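Long-range contacts in mandelate racemase/muconate lactonizing protein (Thermobispora bispora, PDB 3VC5), which probably catalyses the magnesium-dependent dehydration of D-glucarate to 5-dehydro-4-deoxy-D-glucarate: residues Val33-Pro38 against Ala51-Val56; Tyr262-Thr267 against Ala285-Val290; Pro268-Met273 against Arg302-Val307; Ser341-Ser346 against Gln374-Pro379. All coordinates share one frame; numbering follows the deposited sequence.

Interaction 1: residues Val33-Pro38 against Ala51-Val56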
loop_
_atom_site.group_PDB
_atom_site.type_symbol
_atom_site.label_atom_id
_atom_site.label_comp_id
_atom_site.label_asym_id
_atom_site.label_seq_id
_atom_site.Cartn_x
_atom_site.Cartn_y
_atom_site.Cartn_z
ATOM N N VAL A 33 14.744 -14.350 -24.071
ATOM C CA VAL A 33 15.231 -13.539 -25.207
ATOM C C VAL A 33 16.605 -12.998 -24.854
ATOM O O VAL A 33 16.971 -12.898 -23.651
ATOM C CB VAL A 33 14.284 -12.343 -25.523
ATOM C CG1 VAL A 33 12.924 -12.841 -26.029
ATOM C CG2 VAL A 33 14.128 -11.403 -24.310
ATOM N N ALA A 34 17.384 -12.681 -25.883
ATOM C CA ALA A 34 18.670 -11.998 -25.673
ATOM C C ALA A 34 18.754 -10.865 -26.657
ATOM O O ALA A 34 18.243 -10.976 -27.794
ATOM C CB ALA A 34 19.859 -12.950 -25.860
ATOM N N PHE A 35 19.396 -9.768 -26.243
ATOM C CA PHE A 35 19.550 -8.623 -27.149
ATOM C C PHE A 35 20.900 -7.947 -26.880
ATOM O O PHE A 35 21.529 -8.210 -25.852
ATOM C CB PHE A 35 18.371 -7.652 -27.010
ATOM C CG PHE A 35 18.033 -7.327 -25.576
ATOM C CD1 PHE A 35 18.704 -6.280 -24.918
ATOM C CD2 PHE A 35 17.019 -8.032 -24.906
ATOM C CE1 PHE A 35 18.405 -5.980 -23.547
ATOM C CE2 PHE A 35 16.703 -7.742 -23.584
ATOM C CZ PHE A 35 17.390 -6.708 -22.906
ATOM N N ARG A 36 21.369 -7.128 -27.824
ATOM C CA ARG A 36 22.718 -6.567 -27.769
ATOM C C ARG A 36 22.810 -5.486 -26.714
ATOM O O ARG A 36 21.852 -4.690 -26.530
ATOM C CB ARG A 36 23.085 -5.972 -29.140
ATOM C CG ARG A 36 23.186 -7.042 -30.216
ATOM C CD ARG A 36 23.492 -6.454 -31.597
ATOM N NE ARG A 36 22.580 -5.351 -31.939
ATOM C CZ ARG A 36 21.381 -5.497 -32.507
ATOM N NH1 ARG A 36 20.926 -6.709 -32.829
ATOM N NH2 ARG A 36 20.636 -4.423 -32.763
ATOM N N ASP A 37 23.954 -5.440 -26.022
ATOM C CA ASP A 37 24.187 -4.441 -24.993
ATOM C C ASP A 37 25.631 -3.967 -25.161
ATOM O O ASP A 37 26.508 -4.791 -25.367
ATOM C CB ASP A 37 24.080 -5.120 -23.615
ATOM C CG ASP A 37 23.812 -4.134 -22.480
ATOM O OD1 ASP A 37 23.338 -3.016 -22.735
ATOM O OD2 ASP A 37 24.044 -4.506 -21.305
ATOM N N PRO A 38 25.884 -2.650 -25.053
ATOM C CA PRO A 38 27.287 -2.170 -25.139
ATOM C C PRO A 38 28.111 -2.545 -23.902
ATOM O O PRO A 38 27.547 -3.042 -22.911
ATOM C CB PRO A 38 27.128 -0.639 -25.235
ATOM C CG PRO A 38 25.694 -0.391 -25.612
ATOM C CD PRO A 38 24.923 -1.529 -24.965
ATOM N N ALA A 51 22.370 -9.098 -23.251
ATOM C CA ALA A 51 21.583 -9.029 -22.026
ATOM C C ALA A 51 20.402 -9.995 -22.206
ATOM O O ALA A 51 19.894 -10.163 -23.317
ATOM C CB ALA A 51 21.087 -7.606 -21.773
ATOM N N LEU A 52 20.001 -10.658 -21.121
ATOM C CA LEU A 52 18.940 -11.669 -21.165
ATOM C C LEU A 52 17.670 -11.117 -20.493
ATOM O O LEU A 52 17.746 -10.373 -19.505
ATOM C CB LEU A 52 19.400 -12.883 -20.355
ATOM C CG LEU A 52 20.765 -13.483 -20.744
ATOM C CD1 LEU A 52 21.114 -14.684 -19.872
ATOM C CD2 LEU A 52 20.816 -13.855 -22.232
ATOM N N ARG A 53 16.515 -11.557 -20.977
ATOM C CA ARG A 53 15.221 -11.270 -20.345
ATOM C C ARG A 53 14.321 -12.466 -20.578
ATOM O O ARG A 53 14.607 -13.309 -21.451
ATOM C CB ARG A 53 14.537 -10.011 -20.921
ATOM C CG ARG A 53 15.299 -8.703 -20.714
ATOM C CD ARG A 53 15.407 -8.285 -19.259
ATOM N NE ARG A 53 14.285 -7.449 -18.810
ATOM C CZ ARG A 53 14.207 -6.946 -17.575
ATOM N NH1 ARG A 53 15.182 -7.215 -16.709
ATOM N NH2 ARG A 53 13.157 -6.207 -17.191
ATOM N N THR A 54 13.207 -12.501 -19.852
ATOM C CA THR A 54 12.186 -13.510 -20.090
ATOM C C THR A 54 10.895 -12.750 -20.336
ATOM O O THR A 54 10.500 -11.858 -19.547
ATOM C CB THR A 54 11.991 -14.436 -18.859
ATOM O OG1 THR A 54 13.225 -15.084 -18.570
ATOM C CG2 THR A 54 10.929 -15.500 -19.159
ATOM N N ILE A 55 10.289 -13.035 -21.477
ATOM C CA ILE A 55 8.993 -12.472 -21.797
ATOM C C ILE A 55 7.884 -13.446 -21.414
ATOM O O ILE A 55 7.943 -14.636 -21.725
ATOM C CB ILE A 55 8.908 -12.145 -23.303
ATOM C CG1 ILE A 55 10.114 -11.278 -23.687
ATOM C CG2 ILE A 55 7.564 -11.516 -23.650
ATOM C CD1 ILE A 55 10.275 -9.992 -22.944
ATOM N N VAL A 56 6.868 -12.924 -20.742
ATOM C CA VAL A 56 5.727 -13.747 -20.366
ATOM C C VAL A 56 4.452 -13.243 -21.029
ATOM O O VAL A 56 4.187 -12.043 -21.047
ATOM C CB VAL A 56 5.535 -13.705 -18.807
ATOM C CG1 VAL A 56 4.205 -14.329 -18.390
ATOM C CG2 VAL A 56 6.715 -14.385 -18.132
#

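Interaction 2: residues Tyr262-Thr267 against Ala285-Val290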
loop_
_atom_site.group_PDB
_atom_site.type_symbol
_atom_site.label_atom_id
_atom_site.label_comp_id
_atom_site.label_asym_id
_atom_site.label_seq_id
_atom_site.Cartn_x
_atom_site.Cartn_y
_atom_site.Cartn_z
ATOM N N TYR A 262 21.204 13.322 -5.297
ATOM C CA TYR A 262 21.474 12.302 -4.280
ATOM C C TYR A 262 22.735 11.504 -4.624
ATOM O O TYR A 262 23.171 11.478 -5.795
ATOM C CB TYR A 262 20.252 11.383 -4.013
ATOM C CG TYR A 262 19.603 10.636 -5.168
ATOM C CD1 TYR A 262 18.297 10.963 -5.576
ATOM C CD2 TYR A 262 20.252 9.573 -5.824
ATOM C CE1 TYR A 262 17.672 10.272 -6.584
ATOM C CE2 TYR A 262 19.618 8.875 -6.875
ATOM C CZ TYR A 262 18.319 9.231 -7.227
ATOM O OH TYR A 262 17.643 8.571 -8.236
ATOM N N LEU A 263 23.338 10.887 -3.606
ATOM C CA LEU A 263 24.507 10.033 -3.793
ATOM C C LEU A 263 24.002 8.591 -3.578
ATOM O O LEU A 263 23.541 8.243 -2.500
ATOM C CB LEU A 263 25.624 10.416 -2.791
ATOM C CG LEU A 263 26.889 9.553 -2.748
ATOM C CD1 LEU A 263 27.554 9.489 -4.146
ATOM C CD2 LEU A 263 27.891 10.067 -1.670
ATOM N N GLU A 264 24.101 7.760 -4.602
ATOM C CA GLU A 264 23.431 6.462 -4.608
ATOM C C GLU A 264 24.417 5.351 -4.262
ATOM O O GLU A 264 25.434 5.188 -4.938
ATOM C CB GLU A 264 22.886 6.240 -6.021
ATOM C CG GLU A 264 22.049 5.023 -6.192
ATOM C CD GLU A 264 21.457 4.977 -7.591
ATOM O OE1 GLU A 264 21.067 6.037 -8.102
ATOM O OE2 GLU A 264 21.379 3.890 -8.168
ATOM N N ASP A 265 24.147 4.607 -3.182
ATOM C CA ASP A 265 25.006 3.464 -2.812
ATOM C C ASP A 265 26.506 3.727 -2.844
ATOM O O ASP A 265 27.259 3.024 -3.517
ATOM C CB ASP A 265 24.677 2.267 -3.703
ATOM C CG ASP A 265 23.333 1.669 -3.331
ATOM O OD1 ASP A 265 23.099 1.501 -2.090
ATOM O OD2 ASP A 265 22.510 1.422 -4.242
ATOM N N PRO A 266 26.960 4.744 -2.091
ATOM C CA PRO A 266 28.422 4.920 -2.077
ATOM C C PRO A 266 29.181 3.744 -1.408
ATOM O O PRO A 266 30.306 3.435 -1.797
ATOM C CB PRO A 266 28.601 6.216 -1.271
ATOM C CG PRO A 266 27.348 6.349 -0.474
ATOM C CD PRO A 266 26.258 5.795 -1.334
ATOM N N THR A 267 28.572 3.087 -0.426
ATOM C CA THR A 267 29.316 2.171 0.424
ATOM C C THR A 267 28.408 0.985 0.789
ATOM O O THR A 267 27.176 1.128 0.787
ATOM C CB THR A 267 29.786 2.938 1.705
ATOM O OG1 THR A 267 30.870 2.252 2.363
ATOM C CG2 THR A 267 28.625 3.138 2.689
ATOM N N ALA A 285 20.804 7.413 -1.613
ATOM C CA ALA A 285 19.777 6.567 -2.193
ATOM C C ALA A 285 20.299 5.145 -2.233
ATOM O O ALA A 285 21.508 4.917 -2.158
ATOM C CB ALA A 285 19.477 7.032 -3.632
ATOM N N THR A 286 19.403 4.173 -2.426
ATOM C CA THR A 286 19.887 2.805 -2.585
ATOM C C THR A 286 18.994 1.976 -3.506
ATOM O O THR A 286 17.751 2.194 -3.563
ATOM C CB THR A 286 19.993 2.066 -1.206
ATOM O OG1 THR A 286 20.793 0.891 -1.368
ATOM C CG2 THR A 286 18.625 1.676 -0.690
ATOM N N ASN A 287 19.622 1.010 -4.180
ATOM C CA ASN A 287 18.914 -0.196 -4.637
ATOM C C ASN A 287 19.734 -1.434 -4.278
ATOM O O ASN A 287 19.710 -2.439 -5.004
ATOM C CB ASN A 287 18.635 -0.168 -6.148
ATOM C CG ASN A 287 19.884 0.139 -6.990
ATOM O OD1 ASN A 287 20.015 1.247 -7.501
ATOM N ND2 ASN A 287 20.776 -0.844 -7.173
ATOM N N MET A 288 20.440 -1.365 -3.133
ATOM C CA MET A 288 21.319 -2.463 -2.689
ATOM C C MET A 288 21.107 -2.861 -1.262
ATOM O O MET A 288 21.089 -4.054 -1.001
ATOM C CB MET A 288 22.822 -2.158 -2.900
ATOM C CG MET A 288 23.166 -1.970 -4.388
ATOM S SD MET A 288 24.910 -1.522 -4.648
ATOM C CE MET A 288 25.767 -3.043 -4.222
ATOM N N CYS A 289 20.955 -1.903 -0.344
ATOM C CA CYS A 289 20.831 -2.283 1.074
ATOM C C CYS A 289 19.368 -2.324 1.527
ATOM O O CYS A 289 19.075 -2.748 2.630
ATOM C CB CYS A 289 21.691 -1.351 1.971
ATOM S SG CYS A 289 21.108 0.366 2.175
ATOM N N VAL A 290 18.462 -1.796 0.698
ATOM C CA VAL A 290 17.011 -1.934 0.929
ATOM C C VAL A 290 16.377 -2.389 -0.372
ATOM O O VAL A 290 16.233 -1.565 -1.311
ATOM C CB VAL A 290 16.381 -0.590 1.367
ATOM C CG1 VAL A 290 14.877 -0.734 1.621
ATOM C CG2 VAL A 290 17.098 -0.045 2.623
#

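Interaction 3: residues Pro268-Met273 against Arg302-Val307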
loop_
_atom_site.group_PDB
_atom_site.type_symbol
_atom_site.label_atom_id
_atom_site.label_comp_id
_atom_site.label_asym_id
_atom_site.label_seq_id
_atom_site.Cartn_x
_atom_site.Cartn_y
_atom_site.Cartn_z
ATOM N N PRO A 268 28.996 -0.175 1.122
ATOM C CA PRO A 268 28.124 -1.327 1.344
ATOM C C PRO A 268 27.489 -1.382 2.713
ATOM O O PRO A 268 28.121 -1.017 3.722
ATOM C CB PRO A 268 29.058 -2.542 1.197
ATOM C CG PRO A 268 30.428 -2.004 1.230
ATOM C CD PRO A 268 30.416 -0.550 0.977
ATOM N N GLY A 269 26.251 -1.868 2.761
ATOM C CA GLY A 269 25.590 -2.172 4.042
ATOM C C GLY A 269 24.774 -1.050 4.643
ATOM O O GLY A 269 25.095 0.134 4.486
ATOM N N ILE A 270 23.739 -1.419 5.392
ATOM C CA ILE A 270 22.949 -0.439 6.110
ATOM C C ILE A 270 23.801 0.419 7.093
ATOM O O ILE A 270 23.644 1.650 7.180
ATOM C CB ILE A 270 21.753 -1.130 6.858
ATOM C CG1 ILE A 270 20.746 -1.663 5.821
ATOM C CG2 ILE A 270 21.080 -0.151 7.822
ATOM C CD1 ILE A 270 19.641 -2.569 6.409
ATOM N N ASP A 271 24.645 -0.250 7.873
ATOM C CA ASP A 271 25.487 0.431 8.857
ATOM C C ASP A 271 26.371 1.502 8.207
ATOM O O ASP A 271 26.344 2.675 8.613
ATOM C CB ASP A 271 26.351 -0.600 9.613
ATOM C CG ASP A 271 27.252 0.058 10.645
ATOM O OD1 ASP A 271 26.712 0.824 11.450
ATOM O OD2 ASP A 271 28.490 -0.170 10.652
ATOM N N GLY A 272 27.145 1.095 7.203
ATOM C CA GLY A 272 28.085 2.006 6.515
ATOM C C GLY A 272 27.319 3.133 5.827
ATOM O O GLY A 272 27.699 4.311 5.901
ATOM N N MET A 273 26.205 2.799 5.179
ATOM C CA MET A 273 25.387 3.823 4.541
ATOM C C MET A 273 24.857 4.837 5.556
ATOM O O MET A 273 24.860 6.050 5.300
ATOM C CB MET A 273 24.220 3.163 3.803
ATOM C CG MET A 273 24.709 2.480 2.528
ATOM S SD MET A 273 24.916 3.576 1.103
ATOM C CE MET A 273 23.221 4.103 0.795
ATOM N N ARG A 302 17.941 3.032 11.278
ATOM C CA ARG A 302 19.311 3.574 11.086
ATOM C C ARG A 302 19.399 4.759 10.127
ATOM O O ARG A 302 20.372 5.545 10.159
ATOM C CB ARG A 302 20.244 2.484 10.557
ATOM C CG ARG A 302 20.519 1.332 11.512
ATOM C CD ARG A 302 21.254 1.776 12.792
ATOM N NE ARG A 302 22.482 2.555 12.537
ATOM C CZ ARG A 302 23.667 2.037 12.202
ATOM N NH1 ARG A 302 23.821 0.716 12.054
ATOM N NH2 ARG A 302 24.727 2.849 12.019
ATOM N N ARG A 303 18.409 4.873 9.254
ATOM C CA ARG A 303 18.387 5.921 8.225
ATOM C C ARG A 303 19.624 5.892 7.310
ATOM O O ARG A 303 20.364 6.871 7.201
ATOM C CB ARG A 303 18.156 7.302 8.852
ATOM C CG ARG A 303 16.797 7.425 9.566
ATOM C CD ARG A 303 15.667 7.689 8.551
ATOM N NE ARG A 303 14.302 7.521 9.078
ATOM C CZ ARG A 303 13.213 7.906 8.410
ATOM N NH1 ARG A 303 13.353 8.492 7.220
ATOM N NH2 ARG A 303 11.988 7.724 8.917
ATOM N N PRO A 304 19.834 4.764 6.617
ATOM C CA PRO A 304 20.900 4.703 5.611
ATOM C C PRO A 304 20.547 5.540 4.373
ATOM O O PRO A 304 21.426 5.861 3.576
ATOM C CB PRO A 304 20.918 3.223 5.224
ATOM C CG PRO A 304 19.491 2.757 5.453
ATOM C CD PRO A 304 19.038 3.517 6.681
ATOM N N ILE A 305 19.270 5.852 4.191
ATOM C CA ILE A 305 18.847 6.516 2.947
ATOM C C ILE A 305 17.801 7.582 3.183
ATOM O O ILE A 305 17.024 7.522 4.137
ATOM C CB ILE A 305 18.292 5.538 1.911
ATOM C CG1 ILE A 305 17.000 4.903 2.452
ATOM C CG2 ILE A 305 19.380 4.519 1.489
ATOM C CD1 ILE A 305 16.298 3.922 1.503
ATOM N N GLY A 306 17.787 8.553 2.269
ATOM C CA GLY A 306 16.712 9.487 2.153
ATOM C C GLY A 306 15.867 9.170 0.926
ATOM O O GLY A 306 14.751 9.696 0.804
ATOM N N VAL A 307 16.391 8.339 0.010
ATOM C CA VAL A 307 15.715 8.013 -1.255
ATOM C C VAL A 307 15.814 6.506 -1.523
ATOM O O VAL A 307 16.918 5.946 -1.520
ATOM C CB VAL A 307 16.346 8.762 -2.447
ATOM C CG1 VAL A 307 15.599 8.428 -3.735
ATOM C CG2 VAL A 307 16.348 10.277 -2.201
#

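Interaction 4: residues Ser341-Ser346 against Gln374-Pro379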
loop_
_atom_site.group_PDB
_atom_site.type_symbol
_atom_site.label_atom_id
_atom_site.label_comp_id
_atom_site.label_asym_id
_atom_site.label_seq_id
_atom_site.Cartn_x
_atom_site.Cartn_y
_atom_site.Cartn_z
ATOM N N SER A 341 18.845 -3.480 -17.718
ATOM C CA SER A 341 18.637 -3.526 -19.179
ATOM C C SER A 341 17.287 -4.150 -19.461
ATOM O O SER A 341 17.026 -5.271 -18.985
ATOM C CB SER A 341 19.700 -4.427 -19.786
ATOM O OG SER A 341 20.988 -3.931 -19.440
ATOM N N HIS A 342 16.451 -3.488 -20.266
ATOM C CA HIS A 342 15.059 -3.944 -20.366
ATOM C C HIS A 342 14.417 -3.488 -21.669
ATOM O O HIS A 342 14.963 -2.649 -22.410
ATOM C CB HIS A 342 14.229 -3.394 -19.168
ATOM C CG HIS A 342 14.022 -1.906 -19.206
ATOM N ND1 HIS A 342 13.074 -1.321 -20.023
ATOM C CD2 HIS A 342 14.693 -0.878 -18.613
ATOM C CE1 HIS A 342 13.126 -0.001 -19.886
ATOM N NE2 HIS A 342 14.103 0.295 -19.040
ATOM N N LEU A 343 13.254 -4.062 -21.960
ATOM C CA LEU A 343 12.544 -3.777 -23.202
ATOM C C LEU A 343 11.242 -3.003 -22.932
ATOM O O LEU A 343 11.061 -2.404 -21.846
ATOM C CB LEU A 343 12.296 -5.101 -23.943
ATOM C CG LEU A 343 13.568 -5.893 -24.228
ATOM C CD1 LEU A 343 13.175 -7.203 -24.914
ATOM C CD2 LEU A 343 14.519 -5.081 -25.119
ATOM N N GLY A 344 10.355 -2.958 -23.922
ATOM C CA GLY A 344 9.220 -2.054 -23.860
ATOM C C GLY A 344 8.077 -2.503 -22.947
ATOM O O GLY A 344 7.261 -1.691 -22.528
ATOM N N ILE A 345 8.001 -3.797 -22.644
ATOM C CA ILE A 345 6.974 -4.266 -21.702
ATOM C C ILE A 345 7.324 -3.703 -20.325
ATOM O O ILE A 345 6.485 -3.078 -19.659
ATOM C CB ILE A 345 6.888 -5.792 -21.684
ATOM C CG1 ILE A 345 6.361 -6.284 -23.043
ATOM C CG2 ILE A 345 6.007 -6.278 -20.481
ATOM C CD1 ILE A 345 6.694 -7.771 -23.290
ATOM N N SER A 346 8.583 -3.868 -19.932
ATOM C CA SER A 346 9.080 -3.279 -18.665
ATOM C C SER A 346 8.932 -1.754 -18.704
ATOM O O SER A 346 8.501 -1.157 -17.727
ATOM C CB SER A 346 10.538 -3.642 -18.409
ATOM O OG SER A 346 10.586 -4.973 -17.945
ATOM N N GLN A 374 16.118 -1.753 -29.945
ATOM C CA GLN A 374 15.692 -3.172 -29.906
ATOM C C GLN A 374 14.434 -3.315 -29.044
ATOM O O GLN A 374 14.373 -2.773 -27.937
ATOM C CB GLN A 374 16.793 -4.073 -29.326
ATOM C CG GLN A 374 18.087 -4.107 -30.150
ATOM C CD GLN A 374 19.225 -4.772 -29.424
ATOM O OE1 GLN A 374 19.561 -5.934 -29.687
ATOM N NE2 GLN A 374 19.829 -4.046 -28.491
ATOM N N ASP A 375 13.444 -4.075 -29.503
ATOM C CA ASP A 375 12.254 -4.248 -28.690
ATOM C C ASP A 375 11.417 -5.402 -29.203
ATOM O O ASP A 375 11.637 -5.868 -30.331
ATOM C CB ASP A 375 11.424 -2.972 -28.649
ATOM C CG ASP A 375 10.724 -2.757 -27.298
ATOM O OD1 ASP A 375 10.473 -3.755 -26.566
ATOM O OD2 ASP A 375 10.437 -1.580 -26.970
ATOM N N VAL A 376 10.506 -5.886 -28.351
ATOM C CA VAL A 376 9.546 -6.912 -28.749
ATOM C C VAL A 376 8.115 -6.373 -28.851
ATOM O O VAL A 376 7.179 -7.157 -29.107
ATOM C CB VAL A 376 9.583 -8.150 -27.799
ATOM C CG1 VAL A 376 10.940 -8.861 -27.890
ATOM C CG2 VAL A 376 9.231 -7.717 -26.369
ATOM N N VAL A 377 7.911 -5.068 -28.638
ATOM C CA VAL A 377 6.566 -4.496 -28.841
ATOM C C VAL A 377 6.620 -3.580 -30.067
ATOM O O VAL A 377 7.702 -3.122 -30.462
ATOM C CB VAL A 377 6.030 -3.730 -27.613
ATOM C CG1 VAL A 377 6.050 -4.647 -26.363
ATOM C CG2 VAL A 377 6.890 -2.488 -27.343
ATOM N N ALA A 378 5.458 -3.285 -30.641
ATOM C CA ALA A 378 5.351 -2.347 -31.764
ATOM C C ALA A 378 5.817 -0.938 -31.361
ATOM O O ALA A 378 5.558 -0.502 -30.245
ATOM C CB ALA A 378 3.922 -2.311 -32.251
ATOM N N PRO A 379 6.476 -0.216 -32.281
ATOM C CA PRO A 379 7.276 1.012 -32.038
ATOM C C PRO A 379 6.588 2.329 -31.600
ATOM O O PRO A 379 7.261 3.208 -31.045
ATOM C CB PRO A 379 7.974 1.234 -33.389
ATOM C CG PRO A 379 7.049 0.615 -34.388
ATOM C CD PRO A 379 6.509 -0.613 -33.706
#

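Interaction 1: residues Val33-Pro38 against Ala51-Val56
The three-stranded antiparallel sheet of the N-terminal domain, as in other mandelate racemase-like enzymes, pairs Val33, Ala34 and Phe35 with Arg53, Leu52 and Ala51. Val33-Arg53 and Phe35-Ala51 are hydrogen-bonded pairs, and Ala34-Leu52 between them is a non-hydrogen-bonded pair. The tightest of the four backbone bonds runs from Val33 N to Arg53 O (2.8 Å). Ala34 CB packs on Leu52 CD2 (3.9 Å) on one face of the sheet. Val33, Phe35, Ala51 and Arg53 share the other face, where helix 403-415 covers Val33 and Phe35. The chi1 of Phe35 (47°) sets CG between the backbone N and the carbonyl carbon, and the ring lies against the partner strand. Ala51 O sits over one ring face. Ala51 CB reaches Phe35 CE1 (3.6 Å). A serine in place of Phe35 would remove the ring that Ala51 CB and Arg53 CG lean on and would probably open a gap beside them. The Arg53 chain bends at chi2 and chi3, and its head turns away to a salt bridge with Glu69 and a hydrogen bond to Ser346. Arg53 CG meets the ring edge in plane, 3.3 Å from Phe35 CE2.

Interaction 2: residues Tyr262-Thr267 against Ala285-Val290
Ala285 meets Tyr262, Glu264 and Asp265 where two parallel strands of the C-terminal barrel lie side by side. They belong to the beta-alpha-beta unit built from strand 262-264, helix 270-277 and strand 284-286. Ala285 N donates to Leu263 O (3.0 Å), and Ala285 O accepts from Asp265 N (2.8 Å). Ala285 CB makes a CH-pi contact over the Tyr262 ring, 3.9 Å from its centroid. At Thr286 the strand ends in an ST turn. Thr286 OG1 stands anti to the backbone N (chi1 -165°) and donates a very short bond to Asp265 OD1 (2.5 Å). Thr286 OG1 also accepts from Met288 N and Cys289 N. Asn287 N donates to the syn lone pair of Asp265 OD2 (2.9 Å). Asn287 OD1 lies 3.0 Å from Glu264 OE2, with carboxylate and amide planes 80° apart, and both atoms are acceptors. Met288 CG packs on Asp265 OD2 (3.5 Å). Glu264, Asn287 and Asp239 are the magnesium ligands of this protein, though no magnesium is bound in this chain. Glu264 OE2 has a salt bridge to Lys209. Such gathered oxygens fit a site built for a cation, with Asp265 probably acting from the second shell, through the turn that carries Asn287.

Interaction 3: residues Pro268-Met273 against Arg302-Val307
Asp271 OD1 is gripped by both end nitrogens of Arg302, NH2 at 2.9 Å and NH1 at 3.0 Å. The salt bridge is end-on, with both donors on a single oxygen. OD1 lies almost in the guanidinium plane and is met on its anti side. The carboxylate is turned 51° against the guanidinium. The Arg302 chain bends at chi2 and chi3 (-64° and -52°), which folds its head back toward helix 270-277. On the way its CB packs against Ile270 CG2 (3.9 Å). Asp271 OD2 has a long, weak ion pair with Arg275. The Asp271-Arg302 salt bridge is exposed, while Pro304 and Met273 are buried.

Both segments belong to the alpha/beta barrel of the enolase superfamily. Gly269 is the N-cap of helix 270-277. Arg303 leaves helix 296-302 with a positive phi, and the loop then runs on to strand 307-310. Pro304 fits between Ile270 and Met273 on the first helix turn. Its CB lies 3.6 Å from Met273 CB and 3.7 Å from Ile270 O. Ile270 CG2 touches Pro304 CG. Met273 bends at chi2 and chi3, and its CE reaches Ile305 CG2 (3.9 Å). Pro304 O is buried here with no polar partner in the model, and Met273 CE lies 3.7 Å from it.

Interaction 4: residues Ser341-Ser346 against Gln374-Pro379
Gly344 lies in a hollow lined by Asp375 and Val377. Its CA is 4.2 Å from Val377 CG2, and Gly344 N donates to Asp375 OD1 (2.8 Å). The fit depends on glycine, because a CB at this position would clash with Asp375 OD2 and Val377 CG2. On one flank Leu343 fills a groove in the other segment. Its CD2 rests on Gln374 O (3.6 Å), its CB on Asp375 OD1 (3.5 Å), and its CD1 meets Val376 CG1. The Leu343 and Val376 side chains cross at about a right angle. On the other flank Ile345 is the bump. Its CG1 presses on Val377 CG1 (3.7 Å) and its CD1 touches Val376 CG2 (4.0 Å). Ile345 thus bridges the two valines, while Val376 spreads its two methyls between Leu343 and Ile345. Val376 chi1 (-65°) puts CG1 beside the backbone N, facing Leu343, and CG2 between the backbone N and the carbonyl carbon, facing Ile345.

Asp375 OD1 is gripped twice. Gly344 N comes to its syn side and Val376 N of its own loop to its anti side, both somewhat out of the carboxylate plane. Gly344 begins helix 344-355, so the positive end of the helix would probably favour this carboxylate charge. Leucine at Asp375 would probably leave Gly344 N and Val376 N without their shared acceptor.

The contact ties the start of a barrel helix to the loop that leads toward strand 388-390. Met409 of helix 403-415 packs on Leu343, Gln374 and Val376. Ile345 reaches Leu67 and Glu69 of strand 65-71 and Ile55 of strand 50-60.

In the fold
From the N terminus, interaction 1 comes first and closes the short excursion between strands 25-36 and 50-60, which holds a small two-stranded hairpin. Interactions 2 and 3 follow in the barrel and cross, since their segments alternate along the chain. Interaction 2 spans helix 270-277. Interaction 3 starts on that helix and closes on the loop beyond helix 296-302, just before strand 307-310. They touch, with Thr286 N close to Val307 O. Interaction 4 comes last and closes a loop containing most of helix 344-355. It lies across the chain's centre from interactions 2 and 3. It touches interaction 1, which joins the N-terminal domain to the barrel.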